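Local coordinates for lipoprotein, putative (Bacillus anthracis, PDB 4O4A) that is of unknown function but, as a putative lipoprotein of an uncharacterised family, may be membrane-attached and may bind lipid, at residues B[111-115]-B[116-120]; B[125-128]-B[129-133]; B[141-144]-B[145-148]; B[157-160]-B[161-165]. All blocks are in the same frame, centred on the assembly; numbering follows the deposited sequence.

Contact 1: residues B[111-115]-B[116-120]; sequences SRTEN and SWEFP
F119 carries its CG anti to the carbonyl carbon (chi1 -60°), which turns the ring along the hairpin until CE2 lies 4.1 Å from CB of E114. That CB approaches the edge of the ring, near its plane. W117, two residues earlier on the same face, instead has CG anti to its backbone N (chi1 -168°); its indole swings away from strand 111-114, while CD1 sits over one face of the F119 ring, offset toward the rim. The bent chain of E114 brings OE2 into the plane of the R112 guanidinium, at its edge, but NE of R112 and OE2 of E114 are 3.9 Å apart, a long salt bridge. On the reverse face T113 and E118 run side by side, with OG1 of T113 3.7 Å from CG of E118. Further along, OG of S111 comes within 3.6 Å of OE2 of E118.

The backbones form two antiparallel hydrogen-bonded pairs. R112 and F119 exchange two bonds, of 2.9 Å from R112 N to F119 O and 2.8 Å from F119 N to R112 O. E114 and W117 do the same and close a two-residue beta hairpin, whose N115-S116 turn is close to type II', with N115 at positive phi.

Strand 117-126 continues the sheet on its other side: P120 pairs with Y46 through the backbone, and W117 NE1 is bonded to N47 O. Helix 149-166 lies against the face bearing R112 and E114, where M158 meets both side chains.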
loop_
_atom_site.group_PDB
_atom_site.type_symbol
_atom_site.label_atom_id
_atom_site.label_comp_id
_atom_site.label_asym_id
_atom_site.label_seq_id
_atom_site.Cartn_x
_atom_site.Cartn_y
_atom_site.Cartn_z
ATOM N N SER B 111 -5.042 22.598 22.290
ATOM C CA SER B 111 -5.489 22.106 23.560
ATOM C C SER B 111 -6.505 21.034 23.280
ATOM O O SER B 111 -7.246 21.106 22.304
ATOM C CB SER B 111 -6.122 23.236 24.357
ATOM O OG SER B 111 -6.559 22.789 25.612
ATOM N N ARG B 112 -6.496 20.014 24.114
ATOM C CA ARG B 112 -7.421 18.920 23.985
ATOM C C ARG B 112 -8.130 18.795 25.324
ATOM O O ARG B 112 -7.480 18.791 26.361
ATOM C CB ARG B 112 -6.662 17.657 23.658
ATOM C CG ARG B 112 -7.527 16.530 23.158
ATOM C CD ARG B 112 -6.574 15.398 22.837
ATOM N NE ARG B 112 -7.074 14.468 21.829
ATOM C CZ ARG B 112 -6.846 14.605 20.526
ATOM N NH1 ARG B 112 -7.329 13.706 19.675
ATOM N NH2 ARG B 112 -6.143 15.641 20.067
ATOM N N THR B 113 -9.453 18.711 25.300
ATOM C CA THR B 113 -10.219 18.626 26.520
ATOM C C THR B 113 -10.811 17.238 26.743
ATOM O O THR B 113 -11.621 16.794 25.945
ATOM C CB THR B 113 -11.390 19.641 26.477
ATOM O OG1 THR B 113 -10.865 20.963 26.377
ATOM C CG2 THR B 113 -12.270 19.564 27.714
ATOM N N GLU B 114 -10.364 16.551 27.798
ATOM C CA GLU B 114 -10.930 15.250 28.216
ATOM C C GLU B 114 -11.659 15.545 29.498
ATOM O O GLU B 114 -11.025 16.008 30.451
ATOM C CB GLU B 114 -9.893 14.152 28.495
ATOM C CG GLU B 114 -9.580 13.195 27.313
ATOM C CD GLU B 114 -9.233 13.862 25.991
ATOM O OE1 GLU B 114 -9.311 15.097 25.887
ATOM O OE2 GLU B 114 -8.900 13.131 25.031
ATOM N N ASN B 115 -12.964 15.249 29.530
ATOM C CA ASN B 115 -13.820 15.567 30.677
ATOM C C ASN B 115 -13.949 17.082 30.707
ATOM O O ASN B 115 -14.582 17.665 29.827
ATOM C CB ASN B 115 -13.260 15.000 31.989
ATOM C CG ASN B 115 -13.306 13.491 32.028
ATOM O OD1 ASN B 115 -14.263 12.873 31.549
ATOM N ND2 ASN B 115 -12.282 12.887 32.615
ATOM N N SER B 116 -13.357 17.721 31.704
ATOM C CA SER B 116 -13.347 19.163 31.761
ATOM C C SER B 116 -11.897 19.615 31.926
ATOM O O SER B 116 -11.634 20.782 32.188
ATOM C CB SER B 116 -14.219 19.651 32.914
ATOM O OG SER B 116 -14.338 21.059 32.907
ATOM N N TRP B 117 -10.959 18.684 31.727
ATOM C CA TRP B 117 -9.535 18.964 31.897
ATOM C C TRP B 117 -8.872 19.270 30.554
ATOM O O TRP B 117 -9.031 18.519 29.592
ATOM C CB TRP B 117 -8.851 17.766 32.556
ATOM C CG TRP B 117 -7.475 18.054 33.038
ATOM C CD1 TRP B 117 -6.314 18.007 32.308
ATOM C CD2 TRP B 117 -7.099 18.417 34.372
ATOM N NE1 TRP B 117 -5.245 18.323 33.109
ATOM C CE2 TRP B 117 -5.697 18.580 34.379
ATOM C CE3 TRP B 117 -7.808 18.621 35.561
ATOM C CZ2 TRP B 117 -4.992 18.935 35.529
ATOM C CZ3 TRP B 117 -7.103 18.976 36.704
ATOM C CH2 TRP B 117 -5.708 19.129 36.677
ATOM N N GLU B 118 -8.118 20.366 30.500
ATOM C CA GLU B 118 -7.450 20.784 29.267
ATOM C C GLU B 118 -5.980 20.426 29.244
ATOM O O GLU B 118 -5.262 20.678 30.198
ATOM C CB GLU B 118 -7.588 22.280 29.078
ATOM C CG GLU B 118 -9.027 22.742 29.029
ATOM C CD GLU B 118 -9.158 24.226 28.791
ATOM O OE1 GLU B 118 -10.116 24.820 29.330
ATOM O OE2 GLU B 118 -8.297 24.800 28.092
ATOM N N PHE B 119 -5.551 19.820 28.143
ATOM C CA PHE B 119 -4.169 19.449 27.946
ATOM C C PHE B 119 -3.635 20.212 26.761
ATOM O O PHE B 119 -3.968 19.887 25.624
ATOM C CB PHE B 119 -3.997 17.956 27.620
ATOM C CG PHE B 119 -4.503 17.020 28.681
ATOM C CD1 PHE B 119 -3.740 16.728 29.799
ATOM C CD2 PHE B 119 -5.724 16.385 28.525
ATOM C CE1 PHE B 119 -4.200 15.844 30.757
ATOM C CE2 PHE B 119 -6.190 15.497 29.475
ATOM C CZ PHE B 119 -5.426 15.221 30.590
ATOM N N PRO B 120 -2.821 21.236 27.009
ATOM C CA PRO B 120 -2.213 21.887 25.859
ATOM C C PRO B 120 -1.205 20.932 25.251
ATOM O O PRO B 120 -0.594 20.145 25.977
ATOM C CB PRO B 120 -1.492 23.111 26.460
ATOM C CG PRO B 120 -1.910 23.192 27.881
ATOM C CD PRO B 120 -2.409 21.837 28.282
#

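Contact 2: residues B[125-128]-B[129-133]; sequences EVTR and TACSQ
The planar peptide joining A130 to C131 turns one face to T127, whose methyl CG2 stands almost directly above it, 3.7 Å from N of C131 and 3.8 Å from C of A130. The carbonyl of this same peptide receives OG of S132: the bond from S132 OG to A130 O is 3.2 Å long, with the donor tilted 23° from the carbonyl plane. The guanidinium of R128 forms a salt bridge through NH2 with a bound sulfate, probably from the crystallisation liquor.

T127 grips the turn with both branches. Its OG1 is anti to the backbone N (chi1 -177°) and accepts a fairly straight bond of 3.0 Å from N of A130, three residues on, while CG2 is left to pack on the peptide and reaches SG of C131 at 4.1 Å. SG of C131 also lies 3.8 Å from O of T127, so the sulfur rests beside the first residue of the turn. OE2 of E39 accepts a hydrogen bond from T129 OG1 and is linked more weakly to T127 OG1. A130 packs against A130 of the second subunit, which places the turn at a subunit interface.

The bond from A130 N to T127 OG1 is thus a side-chain-to-backbone link that closes the turn. S132 is the N-cap of helix 133-138, its OG also receiving N of F135. Just before it, the C131-C103 disulfide ties the loop to the chain leading into strand 104-114; the whole is a disulfide-linked loop that joins strand 117-126 to an N-capped helix.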
loop_
_atom_site.group_PDB
_atom_site.type_symbol
_atom_site.label_atom_id
_atom_site.label_comp_id
_atom_site.label_asym_id
_atom_site.label_seq_id
_atom_site.Cartn_x
_atom_site.Cartn_y
_atom_site.Cartn_z
ATOM N N GLU B 125 8.222 17.739 14.488
ATOM C CA GLU B 125 8.697 16.661 13.685
ATOM C C GLU B 125 10.180 16.847 13.528
ATOM O O GLU B 125 10.665 17.972 13.357
ATOM C CB GLU B 125 7.987 16.707 12.346
ATOM C CG GLU B 125 8.297 15.559 11.428
ATOM C CD GLU B 125 7.564 15.647 10.105
ATOM O OE1 GLU B 125 6.590 16.418 9.986
ATOM O OE2 GLU B 125 7.978 14.933 9.169
ATOM N N VAL B 126 10.911 15.746 13.572
ATOM C CA VAL B 126 12.355 15.808 13.437
ATOM C C VAL B 126 12.796 14.895 12.326
ATOM O O VAL B 126 12.122 13.892 12.015
ATOM C CB VAL B 126 13.050 15.379 14.744
ATOM C CG1 VAL B 126 12.716 13.933 15.104
ATOM C CG2 VAL B 126 14.549 15.549 14.648
ATOM N N THR B 127 13.941 15.234 11.740
ATOM C CA THR B 127 14.557 14.412 10.703
ATOM C C THR B 127 16.067 14.383 10.906
ATOM O O THR B 127 16.654 15.293 11.526
ATOM C CB THR B 127 14.271 14.949 9.286
ATOM O OG1 THR B 127 14.839 14.088 8.306
ATOM C CG2 THR B 127 14.847 16.336 9.098
ATOM N N ARG B 128 16.681 13.312 10.410
ATOM C CA ARG B 128 18.136 13.163 10.414
ATOM C C ARG B 128 18.565 13.128 8.952
ATOM O O ARG B 128 19.606 13.653 8.570
ATOM C CB ARG B 128 18.513 11.862 11.070
ATOM C CG ARG B 128 17.901 11.687 12.452
ATOM C CD ARG B 128 17.820 10.219 12.873
ATOM N NE ARG B 128 19.008 9.439 12.540
ATOM C CZ ARG B 128 18.987 8.112 12.449
ATOM N NH1 ARG B 128 17.847 7.454 12.615
ATOM N NH2 ARG B 128 20.087 7.444 12.153
ATOM N N THR B 129 17.709 12.499 8.156
ATOM C CA THR B 129 17.840 12.315 6.737
ATOM C C THR B 129 17.788 13.551 5.865
ATOM O O THR B 129 18.605 13.707 4.971
ATOM C CB THR B 129 16.631 11.448 6.288
ATOM O OG1 THR B 129 16.768 10.125 6.826
ATOM C CG2 THR B 129 16.486 11.380 4.754
ATOM N N ALA B 130 16.821 14.419 6.125
ATOM C CA ALA B 130 16.531 15.535 5.225
ATOM C C ALA B 130 16.483 16.957 5.780
ATOM O O ALA B 130 15.628 17.736 5.363
ATOM C CB ALA B 130 15.196 15.240 4.573
ATOM N N CYS B 131 17.394 17.333 6.666
ATOM C CA CYS B 131 17.364 18.709 7.183
ATOM C C CYS B 131 17.378 19.671 5.994
ATOM O O CYS B 131 18.169 19.496 5.069
ATOM C CB CYS B 131 18.544 18.972 8.109
ATOM S SG CYS B 131 18.639 17.759 9.464
ATOM N N SER B 132 16.465 20.638 5.989
ATOM C CA SER B 132 16.360 21.596 4.893
ATOM C C SER B 132 15.336 22.646 5.242
ATOM O O SER B 132 14.597 22.495 6.213
ATOM C CB SER B 132 15.901 20.905 3.618
ATOM O OG SER B 132 14.600 20.344 3.779
ATOM N N GLN B 133 15.277 23.710 4.458
ATOM C CA GLN B 133 14.294 24.742 4.716
ATOM C C GLN B 133 12.909 24.223 4.357
ATOM O O GLN B 133 11.917 24.617 4.952
ATOM C CB GLN B 133 14.591 26.031 3.957
ATOM C CG GLN B 133 14.671 25.901 2.446
ATOM C CD GLN B 133 14.226 27.160 1.732
ATOM O OE1 GLN B 133 15.019 27.790 1.036
ATOM N NE2 GLN B 133 12.958 27.556 1.928
#

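Contact 3: residues B[141-144]-B[145-148]; sequences EVPE and NQEH
Van der Waals contact between V142 and H148 spans the neck of this loop. The two side chains cross at about a right angle: CG2 of V142 lies 3.9 Å from CD2 of the imidazole, and CG1 of V142 lies 4.0 Å from NE2, so both methyls meet the same end of the ring. H148 reaches them because its CG is anti to the backbone N (chi1 -167°), which sends the ring back over the loop.

Contacts of mixed character follow nearer the tip. P143 and Q146 lie alongside each other and point the same way; the extended chain of Q146 carries NE2 to 3.4 Å from CG of P143, and CB of P143 lies 4.0 Å from CB of Q146. Next to them E144 and N145 also run side by side, with OD1 of N145 3.4 Å from CB of E144 and the carboxylate and amide planes 89° apart. N145 and Q146 also meet T97 of the third subunit.

Polar interactions do not bridge 141-144 and 145-148: no hydrogen bond links them, and the polar ties lead elsewhere. E147 OE1 forms a salt bridge with R155.

The loop connects helix 133-138 to helix 149-166. H148 is the N-cap of the latter, its ND1 bonded to N of A150, while V142 also packs on P149 at the helix start.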
loop_
_atom_site.group_PDB
_atom_site.type_symbol
_atom_site.label_atom_id
_atom_site.label_comp_id
_atom_site.label_asym_id
_atom_site.label_seq_id
_atom_site.Cartn_x
_atom_site.Cartn_y
_atom_site.Cartn_z
ATOM N N GLU B 141 6.909 14.601 3.584
ATOM C CA GLU B 141 5.818 14.370 2.635
ATOM C C GLU B 141 5.094 13.096 3.061
ATOM O O GLU B 141 5.731 12.096 3.357
ATOM C CB GLU B 141 6.406 14.285 1.216
ATOM C CG GLU B 141 5.441 14.159 0.007
ATOM C CD GLU B 141 5.132 12.723 -0.410
ATOM O OE1 GLU B 141 4.460 12.535 -1.456
ATOM O OE2 GLU B 141 5.564 11.770 0.277
ATOM N N VAL B 142 3.773 13.174 3.163
ATOM C CA VAL B 142 2.941 12.043 3.551
ATOM C C VAL B 142 1.837 11.920 2.512
ATOM O O VAL B 142 1.554 12.895 1.820
ATOM C CB VAL B 142 2.291 12.229 4.944
ATOM C CG1 VAL B 142 3.360 12.383 6.018
ATOM C CG2 VAL B 142 1.347 13.424 4.956
ATOM N N PRO B 143 1.203 10.732 2.404
ATOM C CA PRO B 143 0.128 10.493 1.419
ATOM C C PRO B 143 -1.007 11.514 1.480
ATOM O O PRO B 143 -1.287 12.091 2.533
ATOM C CB PRO B 143 -0.353 9.100 1.759
ATOM C CG PRO B 143 0.828 8.438 2.407
ATOM C CD PRO B 143 1.538 9.511 3.162
ATOM N N GLU B 144 -1.653 11.723 0.345
ATOM C CA GLU B 144 -2.681 12.763 0.206
ATOM C C GLU B 144 -3.956 12.590 1.047
ATOM O O GLU B 144 -4.226 13.400 1.918
ATOM C CB GLU B 144 -3.074 12.927 -1.264
ATOM C CG GLU B 144 -3.796 14.211 -1.598
ATOM C CD GLU B 144 -4.214 14.277 -3.057
ATOM O OE1 GLU B 144 -3.863 13.360 -3.834
ATOM O OE2 GLU B 144 -4.899 15.248 -3.425
ATOM N N ASN B 145 -4.737 11.552 0.779
ATOM C CA ASN B 145 -6.027 11.371 1.469
ATOM C C ASN B 145 -5.941 10.835 2.898
ATOM O O ASN B 145 -6.820 11.058 3.721
ATOM C CB ASN B 145 -6.926 10.475 0.630
ATOM C CG ASN B 145 -7.105 10.989 -0.792
ATOM O OD1 ASN B 145 -6.237 11.670 -1.329
ATOM N ND2 ASN B 145 -8.237 10.652 -1.412
ATOM N N GLN B 146 -4.886 10.101 3.170
ATOM C CA GLN B 146 -4.634 9.559 4.483
ATOM C C GLN B 146 -4.467 10.638 5.545
ATOM O O GLN B 146 -3.966 11.707 5.277
ATOM C CB GLN B 146 -3.356 8.734 4.405
ATOM C CG GLN B 146 -2.781 8.346 5.742
ATOM C CD GLN B 146 -1.402 7.714 5.638
ATOM O OE1 GLN B 146 -0.545 7.968 6.484
ATOM N NE2 GLN B 146 -1.178 6.902 4.610
ATOM N N GLU B 147 -4.883 10.330 6.763
ATOM C CA GLU B 147 -4.732 11.239 7.878
ATOM C C GLU B 147 -3.220 11.294 8.138
ATOM O O GLU B 147 -2.465 10.368 7.791
ATOM C CB GLU B 147 -5.479 10.731 9.112
ATOM C CG GLU B 147 -4.825 9.526 9.763
ATOM C CD GLU B 147 -5.590 9.001 10.967
ATOM O OE1 GLU B 147 -6.593 9.637 11.403
ATOM O OE2 GLU B 147 -5.163 7.947 11.483
ATOM N N HIS B 148 -2.771 12.369 8.754
ATOM C CA HIS B 148 -1.355 12.491 9.042
ATOM C C HIS B 148 -1.019 11.514 10.180
ATOM O O HIS B 148 -1.775 11.416 11.152
ATOM C CB HIS B 148 -1.017 13.915 9.432
ATOM C CG HIS B 148 0.447 14.196 9.453
ATOM N ND1 HIS B 148 1.264 13.823 10.496
ATOM C CD2 HIS B 148 1.242 14.835 8.561
ATOM C CE1 HIS B 148 2.500 14.209 10.245
ATOM N NE2 HIS B 148 2.513 14.835 9.081
#

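Contact 4: residues B[157-160]-B[161-165]; sequences LMQR and IQERY
Two turns of the alpha-helix 149-166 make this contact, and within them I161 takes the side-chain contacts of L157 and M158. Its CD1 lies 4.1 Å from CG of L157, four residues back, and also 4.1 Å from SE of M158, a selenomethionine, three residues back. In the isoleucine chi1 (-73°) sets CG1 back along the helix, and the extended chi2 carries CD1 on between these two neighbours. The chain of M158 is bent at both chi2 and chi3, which folds the selenium round to the isoleucine although its CB starts off in another direction.

On the exposed side Q159 and E163 lie parallel and extended, OE1 of E163 3.9 Å from CG of Q159, with the amide and carboxylate planes turned 85° apart. R160 folds its guanidinium back so that one face is turned to CA of L157, which is offset toward the rim of the group, and NH1 forms a salt bridge with D68. Beyond it, CD of R164 sits over the centre of one face of the Y165 ring, 3.7 Å above the ring plane.

The backbone is bonded in the regular alpha pattern, each N-H to the carbonyl four residues earlier. Q162 N to M158 O, 2.9 Å, is nearly straight, and E163 N to Q159 O has the same length.

The buried side of the helix covers the four-stranded sheet. L157 packs on I43 and V45 of strand 40-45, I161 on V45 and the loop residue V48, and L157 and R160 reach T70 on the outer strand 70-72.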
loop_
_atom_site.group_PDB
_atom_site.type_symbol
_atom_site.label_atom_id
_atom_site.label_comp_id
_atom_site.label_asym_id
_atom_site.label_seq_id
_atom_site.Cartn_x
_atom_site.Cartn_y
_atom_site.Cartn_z
ATOM N N LEU B 157 -1.513 8.348 22.296
ATOM C CA LEU B 157 -0.873 8.965 23.451
ATOM C C LEU B 157 -1.896 9.431 24.467
ATOM O O LEU B 157 -1.688 9.282 25.667
ATOM C CB LEU B 157 -0.003 10.144 23.025
ATOM C CG LEU B 157 0.661 10.923 24.165
ATOM C CD1 LEU B 157 1.510 10.017 25.047
ATOM C CD2 LEU B 157 1.488 12.072 23.631
HETATM N N MSE B 158 -2.998 10.004 23.995
HETATM C CA MSE B 158 -4.045 10.471 24.898
HETATM C C MSE B 158 -4.620 9.320 25.665
HETATM O O MSE B 158 -4.912 9.444 26.856
HETATM C CB MSE B 158 -5.119 11.192 24.123
HETATM C CG MSE B 158 -4.594 12.554 23.702
HETATM SE SE MSE B 158 -4.066 13.756 25.170
HETATM C CE MSE B 158 -5.719 13.576 26.206
ATOM N N GLN B 159 -4.768 8.184 25.004
ATOM C CA GLN B 159 -5.287 7.018 25.661
ATOM C C GLN B 159 -4.304 6.553 26.728
ATOM O O GLN B 159 -4.724 6.244 27.840
ATOM C CB GLN B 159 -5.559 5.908 24.654
ATOM C CG GLN B 159 -6.187 4.674 25.266
ATOM C CD GLN B 159 -6.670 3.733 24.209
ATOM O OE1 GLN B 159 -7.830 3.285 24.220
ATOM N NE2 GLN B 159 -5.809 3.464 23.251
ATOM N N ARG B 160 -3.014 6.482 26.391
ATOM C CA ARG B 160 -2.002 6.070 27.372
ATOM C C ARG B 160 -2.027 7.000 28.564
ATOM O O ARG B 160 -1.853 6.557 29.694
ATOM C CB ARG B 160 -0.556 5.955 26.813
ATOM C CG ARG B 160 -0.316 4.696 25.990
ATOM C CD ARG B 160 1.177 4.386 25.741
ATOM N NE ARG B 160 2.017 5.545 25.366
ATOM C CZ ARG B 160 2.104 6.063 24.133
ATOM N NH1 ARG B 160 2.914 7.096 23.905
ATOM N NH2 ARG B 160 1.379 5.567 23.126
ATOM N N ILE B 161 -2.253 8.285 28.308
ATOM C CA ILE B 161 -2.330 9.280 29.373
ATOM C C ILE B 161 -3.525 9.031 30.284
ATOM O O ILE B 161 -3.376 8.903 31.495
ATOM C CB ILE B 161 -2.406 10.712 28.807
ATOM C CG1 ILE B 161 -1.042 11.118 28.239
ATOM C CG2 ILE B 161 -2.801 11.700 29.897
ATOM C CD1 ILE B 161 -1.028 12.469 27.559
ATOM N N GLN B 162 -4.711 8.961 29.697
ATOM C CA GLN B 162 -5.919 8.720 30.469
ATOM C C GLN B 162 -5.823 7.437 31.300
ATOM O O GLN B 162 -6.177 7.418 32.477
ATOM C CB GLN B 162 -7.133 8.752 29.536
ATOM C CG GLN B 162 -7.538 10.180 29.155
ATOM C CD GLN B 162 -8.652 10.762 30.022
ATOM O OE1 GLN B 162 -9.544 10.044 30.480
ATOM N NE2 GLN B 162 -8.641 12.075 30.195
ATOM N N GLU B 163 -5.279 6.394 30.701
ATOM C CA GLU B 163 -5.142 5.102 31.341
ATOM C C GLU B 163 -4.088 5.098 32.469
ATOM O O GLU B 163 -4.414 4.796 33.603
ATOM C CB GLU B 163 -4.921 4.088 30.197
ATOM C CG GLU B 163 -4.651 2.605 30.455
ATOM C CD GLU B 163 -4.693 1.775 29.161
ATOM O OE1 GLU B 163 -4.974 2.339 28.080
ATOM O OE2 GLU B 163 -4.454 0.546 29.215
ATOM N N ARG B 164 -2.861 5.514 32.185
ATOM C CA ARG B 164 -1.789 5.524 33.189
ATOM C C ARG B 164 -1.935 6.605 34.253
ATOM O O ARG B 164 -1.813 6.328 35.445
ATOM C CB ARG B 164 -0.417 5.685 32.497
ATOM C CG ARG B 164 0.789 5.364 33.388
ATOM C CD ARG B 164 1.084 6.391 34.471
ATOM N NE ARG B 164 2.172 5.972 35.350
ATOM C CZ ARG B 164 3.473 6.091 35.083
ATOM N NH1 ARG B 164 3.897 6.589 33.922
ATOM N NH2 ARG B 164 4.364 5.678 35.979
ATOM N N TYR B 165 -2.214 7.835 33.845
ATOM C CA TYR B 165 -2.233 8.932 34.808
ATOM C C TYR B 165 -3.589 9.178 35.453
ATOM O O TYR B 165 -3.653 9.901 36.443
ATOM C CB TYR B 165 -1.622 10.216 34.192
ATOM C CG TYR B 165 -0.148 10.085 33.855
ATOM C CD1 TYR B 165 0.278 9.854 32.544
ATOM C CD2 TYR B 165 0.819 10.188 34.847
ATOM C CE1 TYR B 165 1.626 9.741 32.236
ATOM C CE2 TYR B 165 2.164 10.075 34.547
ATOM C CZ TYR B 165 2.561 9.852 33.245
ATOM O OH TYR B 165 3.899 9.735 32.972
#

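Overall arrangement
Along the chain the four contacts follow in series, none nested or crossed; the first three close a turn or loop, while contact 4 lies within a single helix. Contact 1 closes the hairpin between strands 104-114 and 117-126. Strand 117-126 then runs along the sheet to contact 2, at its far end, with centres about 31 Å apart and on opposite sides of the chain's centre. Contact 2 turns the chain into helix 133-138; contact 3 closes the loop after it and leads into helix 149-166. There contact 4 comes back to the hairpin end: its centre is about 12 Å from that of contact 1, and CE of M158 lies 3.6 Å from CD2 of F119. Contacts 2 and 3 face other subunits.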